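Local coordinates for YebG family protein (Pseudomonas syringae pv. tomato, PDB 3ERM) that is of uncharacterised function, belongs to the YebG family and forms a small helical protein with two copies in its assembly, at residues A[30-33]-A[34-38]; A[74-77]-A[78-81]. One frame throughout, in Å; residues are numbered along the deposited sequence.

How the contacts relate
Contact 1 (30-38) lies on the long helix 22-46; contact 2 (74-81) lies in the segment that follows helix 66-74. They sit on opposite sides of the chain's centre, with centres about 22 Å apart. Contact 1 is partly buried and has a full set of alpha-helical i to i+4 backbone bonds. Contact 2 is mostly buried and uses i to i+3 bonds of a 3-10 turn. Helix 66-74 is packed against by side chains of both. The second subunit also touches both, and the packing is reciprocal: Leu35 and Leu38 of contact 1 meet Ala77 of that subunit, while Ala77 and Leu80 of contact 2 meet its Leu38.

Contact 1 of 2, residues A[30-33]-A[34-38]; sequences DQML and ELAEL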
# COMPACT_ATOMS: atom_id res chain seq x y z
N ASP A 30 1.84 -14.18 -10.86
CA ASP A 30 2.38 -13.25 -11.85
C ASP A 30 1.85 -11.83 -11.65
O ASP A 30 2.61 -10.84 -11.73
CB ASP A 30 2.08 -13.72 -13.27
CG ASP A 30 2.92 -14.93 -13.69
OD1 ASP A 30 2.65 -15.51 -14.77
OD2 ASP A 30 3.86 -15.31 -12.94
N GLN A 31 0.55 -11.76 -11.39
CA GLN A 31 -0.13 -10.50 -11.13
C GLN A 31 0.36 -9.88 -9.83
O GLN A 31 0.41 -8.66 -9.72
CB GLN A 31 -1.65 -10.71 -11.11
CG GLN A 31 -2.25 -11.06 -12.47
CD GLN A 31 -3.63 -11.72 -12.33
OE1 GLN A 31 -4.22 -12.22 -13.32
NE2 GLN A 31 -4.15 -11.75 -11.10
N MSE A 32 0.72 -10.72 -8.87
CA MSE A 32 1.36 -10.30 -7.61
C MSE A 32 2.67 -9.53 -7.91
O MSE A 32 2.91 -8.42 -7.39
CB MSE A 32 1.61 -11.56 -6.76
CG MSE A 32 2.21 -11.35 -5.40
SE MSE A 32 4.10 -10.74 -5.48
CE MSE A 32 4.34 -10.27 -3.63
N LEU A 33 3.50 -10.11 -8.78
CA LEU A 33 4.77 -9.56 -9.18
C LEU A 33 4.58 -8.29 -9.97
O LEU A 33 5.19 -7.28 -9.64
CB LEU A 33 5.54 -10.56 -10.03
CG LEU A 33 5.88 -11.86 -9.32
CD1 LEU A 33 6.17 -12.97 -10.33
CD2 LEU A 33 7.05 -11.64 -8.35
N GLU A 34 3.74 -8.34 -11.00
CA GLU A 34 3.48 -7.15 -11.80
C GLU A 34 3.02 -5.97 -10.92
O GLU A 34 3.42 -4.85 -11.16
CB GLU A 34 2.49 -7.44 -12.92
CG GLU A 34 2.20 -6.23 -13.81
CD GLU A 34 0.89 -6.32 -14.65
OE1 GLU A 34 0.05 -7.28 -14.45
OE2 GLU A 34 0.69 -5.40 -15.51
N LEU A 35 2.22 -6.24 -9.89
CA LEU A 35 1.79 -5.23 -8.92
C LEU A 35 2.90 -4.74 -8.01
O LEU A 35 2.96 -3.55 -7.68
CB LEU A 35 0.69 -5.77 -8.00
CG LEU A 35 0.17 -4.80 -6.92
CD1 LEU A 35 -0.51 -3.53 -7.48
CD2 LEU A 35 -0.79 -5.52 -5.96
N ALA A 36 3.75 -5.65 -7.58
CA ALA A 36 4.77 -5.29 -6.64
C ALA A 36 5.70 -4.35 -7.42
O ALA A 36 6.15 -3.31 -6.91
CB ALA A 36 5.52 -6.53 -6.12
N GLU A 37 5.93 -4.69 -8.68
CA GLU A 37 6.82 -3.91 -9.53
C GLU A 37 6.31 -2.48 -9.83
O GLU A 37 7.09 -1.54 -9.86
CB GLU A 37 7.05 -4.65 -10.82
CG GLU A 37 8.11 -4.00 -11.67
CD GLU A 37 8.35 -4.75 -12.94
OE1 GLU A 37 7.85 -5.89 -13.03
OE2 GLU A 37 9.03 -4.19 -13.83
N LEU A 38 5.02 -2.33 -10.08
CA LEU A 38 4.50 -1.01 -10.33
C LEU A 38 4.49 -0.22 -9.04
O LEU A 38 4.88 0.94 -9.02
CB LEU A 38 3.11 -1.10 -10.97
CG LEU A 38 3.07 -1.73 -12.37
CD1 LEU A 38 1.66 -2.16 -12.76
CD2 LEU A 38 3.63 -0.83 -13.47
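Asp30 to Leu33 each give their backbone carbonyl to the residue four places on. The four bonds run in sequence along one turn of helix 22-46. Glu34 N reaches Asp30 O at 2.8 Å, and this bond is nearly straight, with an angle of 174° at the hydrogen. Leu35 N follows, 3.0 Å from Gln31 O. This donor stands above the carbonyl plane rather than on a lone pair. Ala36 N lies 2.9 Å from Met32 O; the bond is more bent, 142° at the hydrogen. Glu37 N closes the set at 2.9 Å from Leu33 O and approaches nearly along the C=O axis. One further bond continues the pattern, from Leu38 N to Glu34 O.

All four bonds are between backbone atoms; the side chains meet the other segment through carbon and selenium. The CB atoms of Glu34 and Leu35 rest beside carbonyl oxygens of the preceding turn; Leu35 CB is 3.4 Å from Gln31 O. Ala36 CB lies near Met32 O (3.5 Å) and Leu33 O (3.6 Å). The selenium of Met32, a selenomethionine, is 4.5 Å away (SE to Ala36 CB), a loose apolar touch. Glu34, with CG anti to the backbone N (chi1 -179°) and an extended chain, is exposed and packs on Thr78 of the second subunit.

Met32, Leu35 and Ala36 also face helix 52-63, where all three touch Ala63. Ala36 O is hydrogen-bonded to the hydroxyl of Thr40, one turn further on. Leu35 and Leu38 pack on Ala77 of the second subunit. The chemistry is that of a regular alpha-helix. The carbonyls of Asp30 to Leu33 and the N-H groups of Glu34 to Glu37 satisfy one another. Side chains, mainly apolar but also Gln31 and Glu34, make the contacts with other helices and the second subunit.

Contact 2 of 2, residues A[74-77]-A[78-81]; sequences KNNA and TALS
Asn76 and Thr78 meet where the chain turns after helix 66-74. Asn75 is the first residue to leave helical backbone angles, and a 3-10 turn follows. The side chains of Asn76 and Thr78 cross at about a right angle. Thr78 brings its hydroxyl to this crossing: OG1 lies 3.4 Å from Asn76 CB. Its chi1 of 58° sets OG1 between the backbone N and the carbonyl carbon, on the side of Asn76, while CG2 lies beside the backbone N.

Ala79 comes next and is held through its backbone. Ala79 N donates to Asn76 O at 3.1 Å, and the bond is almost straight at the hydrogen (177°). The donor nevertheless stands well above the carbonyl plane, off the lone pairs. Ala79 CB also meets the amide of Asn76, with ND2 3.5 Å from that methyl carbon. The polar amide nitrogen thus lies against an apolar group here.

Leu80 repeats the i to i+3 pattern. Leu80 N is 3.2 Å from Ala77 O, and this bond too is nearly straight. The side chain of Leu80 curls over the same oxygen: CG is 3.3 Å and CD1 is 3.4 Å from Ala77 O. Ala77 O therefore accepts the N-H of Leu80 and has that residue's CG and CD1 close by. Ser81 extends the turn through its backbone, with Ser81 N bonded to Thr78 O.

The turn folds back on the helix that leads into it. Ala79 touches Ala71, and Leu80 touches Phe69 and Ala72, all on helix 66-74. Across the subunit boundary, Ala77 and Leu80 both pack on Leu38 of the second subunit, which lies on its helix 22-46.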
# COMPACT_ATOMS: atom_id res chain seq x y z
N LYS A 74 -10.18 0.45 0.35
CA LYS A 74 -11.58 0.63 -0.09
C LYS A 74 -12.47 1.27 0.97
O LYS A 74 -13.34 2.04 0.60
CB LYS A 74 -12.24 -0.65 -0.66
CG LYS A 74 -13.40 -0.34 -1.65
CD LYS A 74 -14.21 -1.58 -2.21
CE LYS A 74 -15.68 -1.20 -2.61
NZ LYS A 74 -16.40 -2.18 -3.51
N ASN A 75 -12.27 0.98 2.26
CA ASN A 75 -13.16 1.52 3.33
C ASN A 75 -12.64 1.64 4.79
O ASN A 75 -12.32 2.75 5.28
CB ASN A 75 -14.51 0.77 3.34
CG ASN A 75 -14.37 -0.69 2.89
OD1 ASN A 75 -15.19 -1.18 2.09
ND2 ASN A 75 -13.33 -1.38 3.38
N ASN A 76 -12.63 0.48 5.47
CA ASN A 76 -12.10 0.35 6.83
C ASN A 76 -10.58 0.09 6.86
O ASN A 76 -10.10 -1.01 6.52
CB ASN A 76 -12.87 -0.70 7.65
CG ASN A 76 -12.79 -2.11 7.04
OD1 ASN A 76 -13.42 -3.03 7.53
ND2 ASN A 76 -12.00 -2.27 5.97
N ALA A 77 -9.85 1.13 7.24
CA ALA A 77 -8.45 0.98 7.56
C ALA A 77 -8.26 -0.27 8.42
O ALA A 77 -7.25 -0.97 8.29
CB ALA A 77 -7.96 2.23 8.30
N THR A 78 -9.24 -0.58 9.26
CA THR A 78 -9.09 -1.62 10.28
C THR A 78 -8.89 -3.03 9.74
O THR A 78 -8.51 -3.92 10.49
CB THR A 78 -10.29 -1.65 11.22
OG1 THR A 78 -11.49 -1.87 10.47
CG2 THR A 78 -10.38 -0.34 12.00
N ALA A 79 -9.13 -3.26 8.46
CA ALA A 79 -8.95 -4.59 7.95
C ALA A 79 -7.47 -5.04 7.98
O ALA A 79 -7.16 -6.23 7.92
CB ALA A 79 -9.56 -4.72 6.59
N LEU A 80 -6.56 -4.07 8.11
CA LEU A 80 -5.10 -4.33 8.25
C LEU A 80 -4.78 -5.12 9.52
O LEU A 80 -3.78 -5.81 9.58
CB LEU A 80 -4.32 -3.03 8.25
CG LEU A 80 -4.44 -2.16 7.01
CD1 LEU A 80 -3.96 -0.79 7.39
CD2 LEU A 80 -3.63 -2.74 5.79
N SER A 81 -5.64 -5.00 10.52
CA SER A 81 -5.69 -5.94 11.63
C SER A 81 -5.69 -7.41 11.25
O SER A 81 -5.27 -8.25 12.05
CB SER A 81 -6.90 -5.70 12.50
OG SER A 81 -6.46 -5.03 13.65